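Local coordinates for protein putative acyl-CoA dehydrogenase (Burkholderia xenovorans, PDB 5JSC) that is a putative flavoprotein of the acyl-CoA dehydrogenase family, a four-chain assembly that binds flavin-adenine dinucleotide, at residues P28-L33 with D87-C92; D221-H226 with L371-R376; Y169-D174 with L231-A236. All blocks are in the same frame, centred on the assembly; numbering follows the deposited sequence.

Interaction 1 of 3, residues P28-L33 with D87-C92. With SO4 (sulfate ion), chain Q.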
loop_
_atom_site.group_PDB
_atom_site.type_symbol
_atom_site.label_atom_id
_atom_site.label_comp_id
_atom_site.label_asym_id
_atom_site.label_seq_id
_atom_site.Cartn_x
_atom_site.Cartn_y
_atom_site.Cartn_z
ATOM N N PRO C 28 15.729 8.610 -33.496
ATOM C CA PRO C 28 15.336 9.975 -33.889
ATOM C C PRO C 28 13.944 10.059 -34.494
ATOM O O PRO C 28 13.217 11.021 -34.214
ATOM C CB PRO C 28 16.426 10.370 -34.897
ATOM C CG PRO C 28 17.623 9.618 -34.428
ATOM C CD PRO C 28 17.102 8.291 -33.929
ATOM N N ARG C 29 13.538 9.069 -35.297
ATOM C CA ARG C 29 12.206 9.118 -35.891
ATOM C C ARG C 29 11.114 9.158 -34.828
ATOM O O ARG C 29 10.042 9.727 -35.066
ATOM C CB ARG C 29 11.989 7.925 -36.823
ATOM C CG ARG C 29 11.958 6.581 -36.122
ATOM C CD ARG C 29 11.625 5.459 -37.103
ATOM N NE ARG C 29 11.438 4.188 -36.410
ATOM C CZ ARG C 29 12.429 3.347 -36.139
ATOM N NH1 ARG C 29 13.669 3.648 -36.512
ATOM N NH2 ARG C 29 12.185 2.209 -35.504
ATOM N N HIS C 30 11.369 8.578 -33.651
ATOM C CA HIS C 30 10.355 8.581 -32.600
ATOM C C HIS C 30 10.209 9.956 -31.979
ATOM O O HIS C 30 9.104 10.359 -31.600
ATOM C CB HIS C 30 10.688 7.542 -31.530
ATOM C CG HIS C 30 10.683 6.146 -32.059
ATOM N ND1 HIS C 30 11.781 5.318 -31.999
ATOM C CD2 HIS C 30 9.720 5.451 -32.710
ATOM C CE1 HIS C 30 11.489 4.165 -32.579
ATOM N NE2 HIS C 30 10.244 4.221 -33.016
ATOM N N ARG C 31 11.316 10.686 -31.855
ATOM C CA ARG C 31 11.235 12.054 -31.361
ATOM C C ARG C 31 10.475 12.940 -32.335
ATOM O O ARG C 31 9.663 13.776 -31.922
ATOM C CB ARG C 31 12.638 12.601 -31.107
ATOM C CG ARG C 31 13.332 11.944 -29.925
ATOM C CD ARG C 31 14.688 12.574 -29.641
ATOM N NE ARG C 31 15.768 11.948 -30.398
ATOM C CZ ARG C 31 16.374 10.819 -30.036
ATOM N NH1 ARG C 31 15.997 10.181 -28.934
ATOM N NH2 ARG C 31 17.353 10.324 -30.778
ATOM N N GLU C 32 10.711 12.764 -33.632
ATOM C CA GLU C 32 9.963 13.546 -34.608
ATOM C C GLU C 32 8.488 13.162 -34.602
ATOM O O GLU C 32 7.616 14.032 -34.705
ATOM C CB GLU C 32 10.587 13.372 -35.988
ATOM C CG GLU C 32 11.920 14.079 -36.067
ATOM C CD GLU C 32 12.769 13.614 -37.218
ATOM O OE1 GLU C 32 12.286 12.796 -38.030
ATOM O OE2 GLU C 32 13.928 14.067 -37.300
ATOM N N LEU C 33 8.191 11.868 -34.460
ATOM C CA LEU C 33 6.799 11.436 -34.409
ATOM C C LEU C 33 6.101 12.012 -33.186
ATOM O O LEU C 33 4.953 12.470 -33.273
ATOM C CB LEU C 33 6.722 9.905 -34.398
ATOM C CG LEU C 33 5.335 9.292 -34.167
ATOM C CD1 LEU C 33 5.148 8.036 -35.010
ATOM C CD2 LEU C 33 5.085 8.954 -32.680
ATOM N N ASP C 87 5.698 -0.830 -35.636
ATOM C CA ASP C 87 6.627 -0.123 -34.754
ATOM C C ASP C 87 5.920 0.094 -33.420
ATOM O O ASP C 87 5.099 1.006 -33.286
ATOM C CB ASP C 87 7.050 1.190 -35.416
ATOM C CG ASP C 87 8.093 1.973 -34.628
ATOM O OD1 ASP C 87 8.244 1.772 -33.408
ATOM O OD2 ASP C 87 8.764 2.830 -35.251
ATOM N N THR C 88 6.234 -0.763 -32.433
ATOM C CA THR C 88 5.556 -0.709 -31.141
ATOM C C THR C 88 5.832 0.605 -30.432
ATOM O O THR C 88 4.939 1.177 -29.800
ATOM C CB THR C 88 6.006 -1.872 -30.244
ATOM O OG1 THR C 88 6.178 -3.055 -31.032
ATOM C CG2 THR C 88 4.964 -2.141 -29.172
ATOM N N ARG C 89 7.067 1.096 -30.518
ATOM C CA ARG C 89 7.383 2.374 -29.889
ATOM C C ARG C 89 6.546 3.498 -30.486
ATOM O O ARG C 89 6.060 4.381 -29.763
ATOM C CB ARG C 89 8.875 2.671 -30.033
ATOM C CG ARG C 89 9.742 1.757 -29.160
ATOM C CD ARG C 89 11.217 1.819 -29.528
ATOM N NE ARG C 89 11.468 1.120 -30.782
ATOM C CZ ARG C 89 12.652 1.055 -31.375
ATOM N NH1 ARG C 89 13.697 1.665 -30.831
ATOM N NH2 ARG C 89 12.791 0.383 -32.514
ATOM N N ALA C 90 6.361 3.483 -31.806
ATOM C CA ALA C 90 5.537 4.501 -32.444
ATOM C C ALA C 90 4.083 4.403 -31.998
ATOM O O ALA C 90 3.472 5.415 -31.629
ATOM C CB ALA C 90 5.650 4.391 -33.963
ATOM N N VAL C 91 3.503 3.193 -32.025
ATOM C CA VAL C 91 2.110 3.044 -31.597
ATOM C C VAL C 91 1.939 3.517 -30.156
ATOM O O VAL C 91 0.958 4.198 -29.818
ATOM C CB VAL C 91 1.638 1.589 -31.767
ATOM C CG1 VAL C 91 0.251 1.414 -31.136
ATOM C CG2 VAL C 91 1.591 1.215 -33.246
ATOM N N CYS C 92 2.908 3.194 -29.297
ATOM C CA CYS C 92 2.834 3.620 -27.903
ATOM C C CYS C 92 2.919 5.139 -27.771
ATOM O O CYS C 92 2.153 5.741 -27.008
ATOM C CB CYS C 92 3.934 2.934 -27.095
ATOM S SG CYS C 92 3.569 1.194 -26.773
HETATM S S SO4 Q . 16.306 0.134 -33.061
HETATM O O1 SO4 Q . 17.602 0.258 -33.719
HETATM O O2 SO4 Q . 15.242 0.279 -34.053
HETATM O O3 SO4 Q . 16.199 -1.179 -32.435
HETATM O O4 SO4 Q . 16.174 1.168 -32.037
HETATM O O HOH W 1 10.574 0.058 -34.260
#
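Two helices of the all-helical N-terminal domain, 28-44 and 88-101, meet where Arg29 and His30 of one grip Asp87, the N-cap of the other. Their nearly parallel short axes approach to 10.1 Å and cross at -17°. Asp87 OD2 takes two donors: Arg29 NE at 3.2 Å, a salt bridge with the oxygen in the guanidinium plane, and His30 NE2 at 3.0 Å, on the syn lone pair. The other oxygen, Asp87 OD1, accepts the capping bond from Ala90 N at 3.0 Å, reached from above the carboxylate plane. Arg89 CB lies over one face of the His30 ring, 3.9 Å from its centroid in a CH-pi contact, and Arg29 CG covers the opposite face. A bend at chi3 (-74°) folds the Arg89 guanidinium back over His30 CE1. Its NH1 and NH2 grip a sulfate ion through nearly straight bonds, NH1 to O4 at 2.8 Å and NH2 to O2 at 2.9 Å. Leu33 CD1 packs on Ala90 CB at 3.8 Å. Asp87 probably balances Arg29, as Asp326 and the sulfate do Arg89, letting the two NH2 groups lie close. His30 NE2 donates while ND1 meets Glu27 N, consistent with a neutral ring.

Interaction 2 of 3, residues D221-H226 with L371-R376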
loop_
_atom_site.group_PDB
_atom_site.type_symbol
_atom_site.label_atom_id
_atom_site.label_comp_id
_atom_site.label_asym_id
_atom_site.label_seq_id
_atom_site.Cartn_x
_atom_site.Cartn_y
_atom_site.Cartn_z
ATOM N N ASP C 221 -23.427 1.473 -22.403
ATOM C CA ASP C 221 -22.953 2.724 -21.821
ATOM C C ASP C 221 -21.988 2.421 -20.690
ATOM O O ASP C 221 -22.325 1.661 -19.778
ATOM C CB ASP C 221 -24.119 3.554 -21.283
ATOM C CG ASP C 221 -25.104 3.934 -22.357
ATOM O OD1 ASP C 221 -24.661 4.277 -23.473
ATOM O OD2 ASP C 221 -26.321 3.880 -22.089
ATOM N N VAL C 222 -20.792 3.007 -20.744
ATOM C CA VAL C 222 -19.815 2.844 -19.675
ATOM C C VAL C 222 -19.443 4.216 -19.107
ATOM O O VAL C 222 -19.768 5.267 -19.669
ATOM C CB VAL C 222 -18.562 2.071 -20.127
ATOM C CG1 VAL C 222 -18.907 0.595 -20.326
ATOM C CG2 VAL C 222 -17.963 2.686 -21.392
ATOM N N ILE C 223 -18.738 4.181 -17.974
ATOM C CA ILE C 223 -18.552 5.379 -17.149
ATOM C C ILE C 223 -17.812 6.472 -17.908
ATOM O O ILE C 223 -18.083 7.665 -17.709
ATOM C CB ILE C 223 -17.842 5.001 -15.830
ATOM C CG1 ILE C 223 -17.757 6.211 -14.896
ATOM C CG2 ILE C 223 -16.442 4.420 -16.082
ATOM C CD1 ILE C 223 -17.251 5.855 -13.497
ATOM N N ALA C 224 -16.885 6.101 -18.786
ATOM C CA ALA C 224 -16.296 7.033 -19.740
ATOM C C ALA C 224 -16.781 6.605 -21.114
ATOM O O ALA C 224 -16.262 5.624 -21.673
ATOM C CB ALA C 224 -14.767 7.016 -19.670
ATOM N N PRO C 225 -17.783 7.276 -21.683
ATOM C CA PRO C 225 -18.482 6.719 -22.849
ATOM C C PRO C 225 -17.578 6.570 -24.063
ATOM O O PRO C 225 -16.808 7.468 -24.410
ATOM C CB PRO C 225 -19.594 7.741 -23.118
ATOM C CG PRO C 225 -19.786 8.448 -21.851
ATOM C CD PRO C 225 -18.466 8.467 -21.146
ATOM N N HIS C 226 -17.685 5.407 -24.696
ATOM C CA HIS C 226 -17.070 5.090 -25.976
ATOM C C HIS C 226 -18.041 4.189 -26.716
ATOM O O HIS C 226 -18.912 3.577 -26.092
ATOM C CB HIS C 226 -15.718 4.381 -25.800
ATOM C CG HIS C 226 -14.673 5.219 -25.132
ATOM N ND1 HIS C 226 -14.110 6.324 -25.733
ATOM C CD2 HIS C 226 -14.085 5.109 -23.918
ATOM C CE1 HIS C 226 -13.226 6.864 -24.912
ATOM N NE2 HIS C 226 -13.186 6.141 -23.808
ATOM N N LEU C 371 -10.626 12.189 -16.077
ATOM C CA LEU C 371 -9.593 11.161 -16.011
ATOM C C LEU C 371 -9.952 10.078 -15.000
ATOM O O LEU C 371 -9.659 8.898 -15.221
ATOM C CB LEU C 371 -8.246 11.795 -15.672
ATOM C CG LEU C 371 -7.660 12.646 -16.804
ATOM C CD1 LEU C 371 -6.578 13.579 -16.270
ATOM C CD2 LEU C 371 -7.094 11.758 -17.911
ATOM N N TYR C 372 -10.581 10.467 -13.887
ATOM C CA TYR C 372 -11.019 9.498 -12.889
ATOM C C TYR C 372 -11.998 8.494 -13.487
ATOM O O TYR C 372 -11.973 7.302 -13.143
ATOM C CB TYR C 372 -11.643 10.247 -11.709
ATOM C CG TYR C 372 -12.211 9.360 -10.620
ATOM C CD1 TYR C 372 -11.379 8.760 -9.671
ATOM C CD2 TYR C 372 -13.587 9.144 -10.523
ATOM C CE1 TYR C 372 -11.912 7.954 -8.644
ATOM C CE2 TYR C 372 -14.124 8.360 -9.506
ATOM C CZ TYR C 372 -13.283 7.759 -8.578
ATOM O OH TYR C 372 -13.813 6.973 -7.579
ATOM N N ARG C 373 -12.870 8.953 -14.386
ATOM C CA ARG C 373 -13.758 8.024 -15.085
ATOM C C ARG C 373 -13.031 7.260 -16.183
ATOM O O ARG C 373 -13.249 6.056 -16.349
ATOM C CB ARG C 373 -14.963 8.772 -15.653
ATOM C CG ARG C 373 -15.861 9.312 -14.534
ATOM C CD ARG C 373 -17.171 9.871 -15.049
ATOM N NE ARG C 373 -16.986 11.210 -15.565
ATOM C CZ ARG C 373 -16.966 11.522 -16.852
ATOM N NH1 ARG C 373 -17.154 10.585 -17.777
ATOM N NH2 ARG C 373 -16.775 12.783 -17.214
ATOM N N GLU C 374 -12.155 7.938 -16.925
ATOM C CA GLU C 374 -11.537 7.330 -18.098
ATOM C C GLU C 374 -10.623 6.166 -17.726
ATOM O O GLU C 374 -10.559 5.163 -18.448
ATOM C CB GLU C 374 -10.747 8.393 -18.858
ATOM C CG GLU C 374 -10.257 7.931 -20.207
ATOM C CD GLU C 374 -11.358 7.974 -21.247
ATOM O OE1 GLU C 374 -11.912 9.071 -21.482
ATOM O OE2 GLU C 374 -11.682 6.914 -21.813
ATOM N N ILE C 375 -9.882 6.281 -16.622
ATOM C CA ILE C 375 -8.830 5.299 -16.379
ATOM C C ILE C 375 -9.386 3.951 -15.939
ATOM O O ILE C 375 -8.730 2.924 -16.147
ATOM C CB ILE C 375 -7.820 5.841 -15.345
ATOM C CG1 ILE C 375 -6.563 4.957 -15.278
ATOM C CG2 ILE C 375 -8.465 6.003 -13.960
ATOM C CD1 ILE C 375 -5.800 4.863 -16.601
ATOM N N ARG C 376 -10.589 3.917 -15.357
ATOM C CA ARG C 376 -10.986 2.727 -14.607
ATOM C C ARG C 376 -11.057 1.494 -15.501
ATOM O O ARG C 376 -10.632 0.403 -15.092
ATOM C CB ARG C 376 -12.324 2.967 -13.900
ATOM C CG ARG C 376 -12.693 1.875 -12.891
ATOM C CD ARG C 376 -11.582 1.692 -11.872
ATOM N NE ARG C 376 -11.736 0.561 -10.956
ATOM C CZ ARG C 376 -11.365 -0.685 -11.256
ATOM N NH1 ARG C 376 -10.900 -0.958 -12.474
ATOM N NH2 ARG C 376 -11.477 -1.668 -10.364
#
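His226 NE2 donates to Glu374 OE2 in the shorter of two side-chain hydrogen bonds that join loop 221-226 to helical segment 371-376, 2.6 Å long with an N-H...O angle of 168°. The oxygen lies in the plane of the imidazole, at its edge, and is approached on its syn lone pair, although ring and carboxylate planes are 49° apart. Glu374 gets there by a bend at chi2 (79°), which swings its carboxylate toward the loop. Phe107 stacks on the His226 ring, so both a hydrogen bond and an aromatic neighbour restrain the imidazole. In the second bond Arg373 NH1 donates to Ile223 O at 3.1 Å. Here the acceptor lies in the guanidinium plane and the donor in the carbonyl plane. The stronger polar partner of Arg373 is Glu369, which forms a salt bridge with NE.

In the acyl-CoA dehydrogenase fold these segments belong to different domains: the loop links strands 214-219 and 228-233 of the middle beta domain, and the helix belongs to the C-terminal helical domain. The His226 side chain is about 6 Å from the flavin-adenine dinucleotide, measured between nearest atoms.

The van der Waals contacts lie beside the bonds. Ile223 CG1 rests against Arg373 CG at 3.7 Å, and Ile223 CG2 approaches Arg373 O at 3.6 Å. Ala224 CB meets the helix backbone at Glu374 CA, also 3.6 Å away. Through Tyr372 and Arg376 the helix reaches the second subunit, where Tyr372 stacks on Tyr372 of that chain and Arg376 forms a salt bridge with its Asp351.

Interaction 3 of 3, residues Y169-D174 with L231-A236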
loop_
_atom_site.group_PDB
_atom_site.type_symbol
_atom_site.label_atom_id
_atom_site.label_comp_id
_atom_site.label_asym_id
_atom_site.label_seq_id
_atom_site.Cartn_x
_atom_site.Cartn_y
_atom_site.Cartn_z
ATOM N N TYR C 169 -19.169 -20.845 -42.819
ATOM C CA TYR C 169 -19.401 -21.157 -41.420
ATOM C C TYR C 169 -20.627 -20.390 -40.960
ATOM O O TYR C 169 -20.857 -19.257 -41.397
ATOM C CB TYR C 169 -18.199 -20.790 -40.555
ATOM C CG TYR C 169 -17.055 -21.770 -40.653
ATOM C CD1 TYR C 169 -16.128 -21.688 -41.687
ATOM C CD2 TYR C 169 -16.899 -22.777 -39.708
ATOM C CE1 TYR C 169 -15.079 -22.581 -41.774
ATOM C CE2 TYR C 169 -15.853 -23.674 -39.785
ATOM C CZ TYR C 169 -14.947 -23.574 -40.820
ATOM O OH TYR C 169 -13.900 -24.462 -40.899
ATOM N N VAL C 170 -21.424 -21.016 -40.101
ATOM C CA VAL C 170 -22.625 -20.403 -39.548
ATOM C C VAL C 170 -22.336 -20.057 -38.095
ATOM O O VAL C 170 -21.994 -20.942 -37.300
ATOM C CB VAL C 170 -23.842 -21.330 -39.660
ATOM C CG1 VAL C 170 -25.079 -20.614 -39.167
ATOM C CG2 VAL C 170 -24.021 -21.807 -41.097
ATOM N N LEU C 171 -22.473 -18.780 -37.744
ATOM C CA LEU C 171 -22.111 -18.289 -36.417
ATOM C C LEU C 171 -23.357 -18.052 -35.568
ATOM O O LEU C 171 -24.307 -17.401 -36.019
ATOM C CB LEU C 171 -21.284 -17.004 -36.515
ATOM C CG LEU C 171 -19.769 -17.166 -36.709
ATOM C CD1 LEU C 171 -19.439 -17.939 -37.980
ATOM C CD2 LEU C 171 -19.067 -15.811 -36.706
ATOM N N ASP C 172 -23.343 -18.576 -34.338
ATOM C CA ASP C 172 -24.454 -18.435 -33.405
ATOM C C ASP C 172 -23.936 -18.135 -32.008
ATOM O O ASP C 172 -23.107 -18.884 -31.477
ATOM C CB ASP C 172 -25.301 -19.709 -33.359
ATOM C CG ASP C 172 -26.085 -19.925 -34.626
ATOM O OD1 ASP C 172 -27.144 -19.278 -34.781
ATOM O OD2 ASP C 172 -25.641 -20.739 -35.464
ATOM N N GLY C 173 -24.444 -17.066 -31.408
ATOM C CA GLY C 173 -24.123 -16.705 -30.042
ATOM C C GLY C 173 -23.843 -15.221 -29.945
ATOM O O GLY C 173 -24.185 -14.450 -30.842
ATOM N N ASP C 174 -23.194 -14.819 -28.855
ATOM C CA ASP C 174 -23.039 -13.405 -28.539
ATOM C C ASP C 174 -21.592 -13.056 -28.237
ATOM O O ASP C 174 -20.859 -13.851 -27.643
ATOM C CB ASP C 174 -23.911 -12.998 -27.335
ATOM C CG ASP C 174 -25.376 -12.787 -27.712
ATOM O OD1 ASP C 174 -25.911 -13.565 -28.512
ATOM O OD2 ASP C 174 -25.993 -11.831 -27.209
ATOM N N LEU C 231 -23.028 -7.881 -29.585
ATOM C CA LEU C 231 -23.318 -8.424 -30.902
ATOM C C LEU C 231 -24.013 -9.760 -30.738
ATOM O O LEU C 231 -23.516 -10.628 -30.021
ATOM C CB LEU C 231 -22.035 -8.625 -31.704
ATOM C CG LEU C 231 -21.060 -7.462 -31.795
ATOM C CD1 LEU C 231 -19.867 -7.892 -32.619
ATOM C CD2 LEU C 231 -21.746 -6.256 -32.401
ATOM N N HIS C 232 -25.141 -9.936 -31.412
ATOM C CA HIS C 232 -25.814 -11.224 -31.444
ATOM C C HIS C 232 -25.694 -11.812 -32.842
ATOM O O HIS C 232 -26.039 -11.155 -33.829
ATOM C CB HIS C 232 -27.287 -11.106 -31.052
ATOM C CG HIS C 232 -28.019 -12.410 -31.115
ATOM N ND1 HIS C 232 -27.743 -13.457 -30.262
ATOM C CD2 HIS C 232 -28.993 -12.848 -31.946
ATOM C CE1 HIS C 232 -28.528 -14.480 -30.556
ATOM N NE2 HIS C 232 -29.296 -14.136 -31.574
ATOM N N PHE C 233 -25.201 -13.041 -32.924
ATOM C CA PHE C 233 -25.039 -13.744 -34.189
ATOM C C PHE C 233 -26.182 -14.738 -34.306
ATOM O O PHE C 233 -26.247 -15.709 -33.544
ATOM C CB PHE C 233 -23.686 -14.447 -34.252
ATOM C CG PHE C 233 -22.512 -13.505 -34.279
ATOM C CD1 PHE C 233 -22.096 -12.857 -33.126
ATOM C CD2 PHE C 233 -21.822 -13.275 -35.459
ATOM C CE1 PHE C 233 -21.014 -11.996 -33.147
ATOM C CE2 PHE C 233 -20.739 -12.409 -35.494
ATOM C CZ PHE C 233 -20.331 -11.772 -34.335
ATOM N N ALA C 234 -27.080 -14.493 -35.254
ATOM C CA ALA C 234 -28.268 -15.312 -35.463
ATOM C C ALA C 234 -28.106 -16.039 -36.794
ATOM O O ALA C 234 -28.635 -15.620 -37.824
ATOM C CB ALA C 234 -29.535 -14.445 -35.434
ATOM N N GLY C 235 -27.361 -17.141 -36.771
ATOM C CA GLY C 235 -27.135 -17.877 -38.001
ATOM C C GLY C 235 -26.362 -17.090 -39.036
ATOM O O GLY C 235 -26.599 -17.248 -40.239
ATOM N N ALA C 236 -25.445 -16.233 -38.595
ATOM C CA ALA C 236 -24.706 -15.382 -39.513
ATOM C C ALA C 236 -23.725 -16.216 -40.324
ATOM O O ALA C 236 -22.917 -16.964 -39.765
ATOM C CB ALA C 236 -23.972 -14.291 -38.738
HETATM O O HOH W 2 -28.101 -17.654 -32.532
#
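Asp172 OD1 accepts from Gly235 N at 2.9 Å and from a water that also donates to Phe233 O, so one carboxylate oxygen is held to the opposite strand both directly and through solvent. The Gly235 donor stands well above the carboxylate plane, 53° out of it. The motif at this point is a G1 beta bulge in the antiparallel sheet of the middle domain: Gly235 and Ala236 both face Leu171, and Gly235 adopts a left-handed backbone conformation (phi 64°) that glycine takes up readily. Val170 CG1 touches Gly235 CA at 3.6 Å.

Backbone bonds fix the register at the bulge and beyond it. Leu171 and Ala236 form a hydrogen-bonded pair, with Leu171 N to Ala236 O at 2.8 Å. Gly173 and Phe233 form another, in which Phe233 N meets Gly173 O at 2.7 Å. Around Asp172 the segment 231-236 turns a corner at Ala234 and Gly235, and an Asp172 CA-H...O contact reaches Phe233 O at 3.3 Å.

The side chains divide between the two faces. On one, Leu171 and Phe233 lie side by side and point the same way, Leu171 CB being 3.9 Å from Phe233 CD2, with Ala236 on the same face; Val189 of strand 186-192 packs against both Leu171 and Phe233. The edge of the Phe233 ring is turned to Gly173 O.

Asp174 and His232, a non-hydrogen-bonded pair, share the other face. The His232 ring lies trans to its backbone N (chi1 178°), which brings ND1 to Asp174 OD1 on the syn side, while Asp174 OD2 forms a salt bridge with Arg230. The bond from His232 ND1 to Asp174 OD1 is 2.5 Å long and almost straight.

From the N terminus, interaction 1 comes first: 28-33 is joined by 87-92 within the N-terminal helical domain, closing a loop of 53 residues before either other contact begins. Interaction 3 opens next at 169-174. Before it closes at 231-236, the first segment of interaction 2, 221-226, has already passed; that contact closes only at 371-376, so interactions 2 and 3 cross along the chain. Interaction 3 stays within the middle beta domain, whereas interaction 2 ties that domain to the C-terminal helices. None of the three touches another: the centres of interactions 2 and 3 are about 29 Å apart, and interactions 1 and 3 lie on opposite sides of the chain's centre.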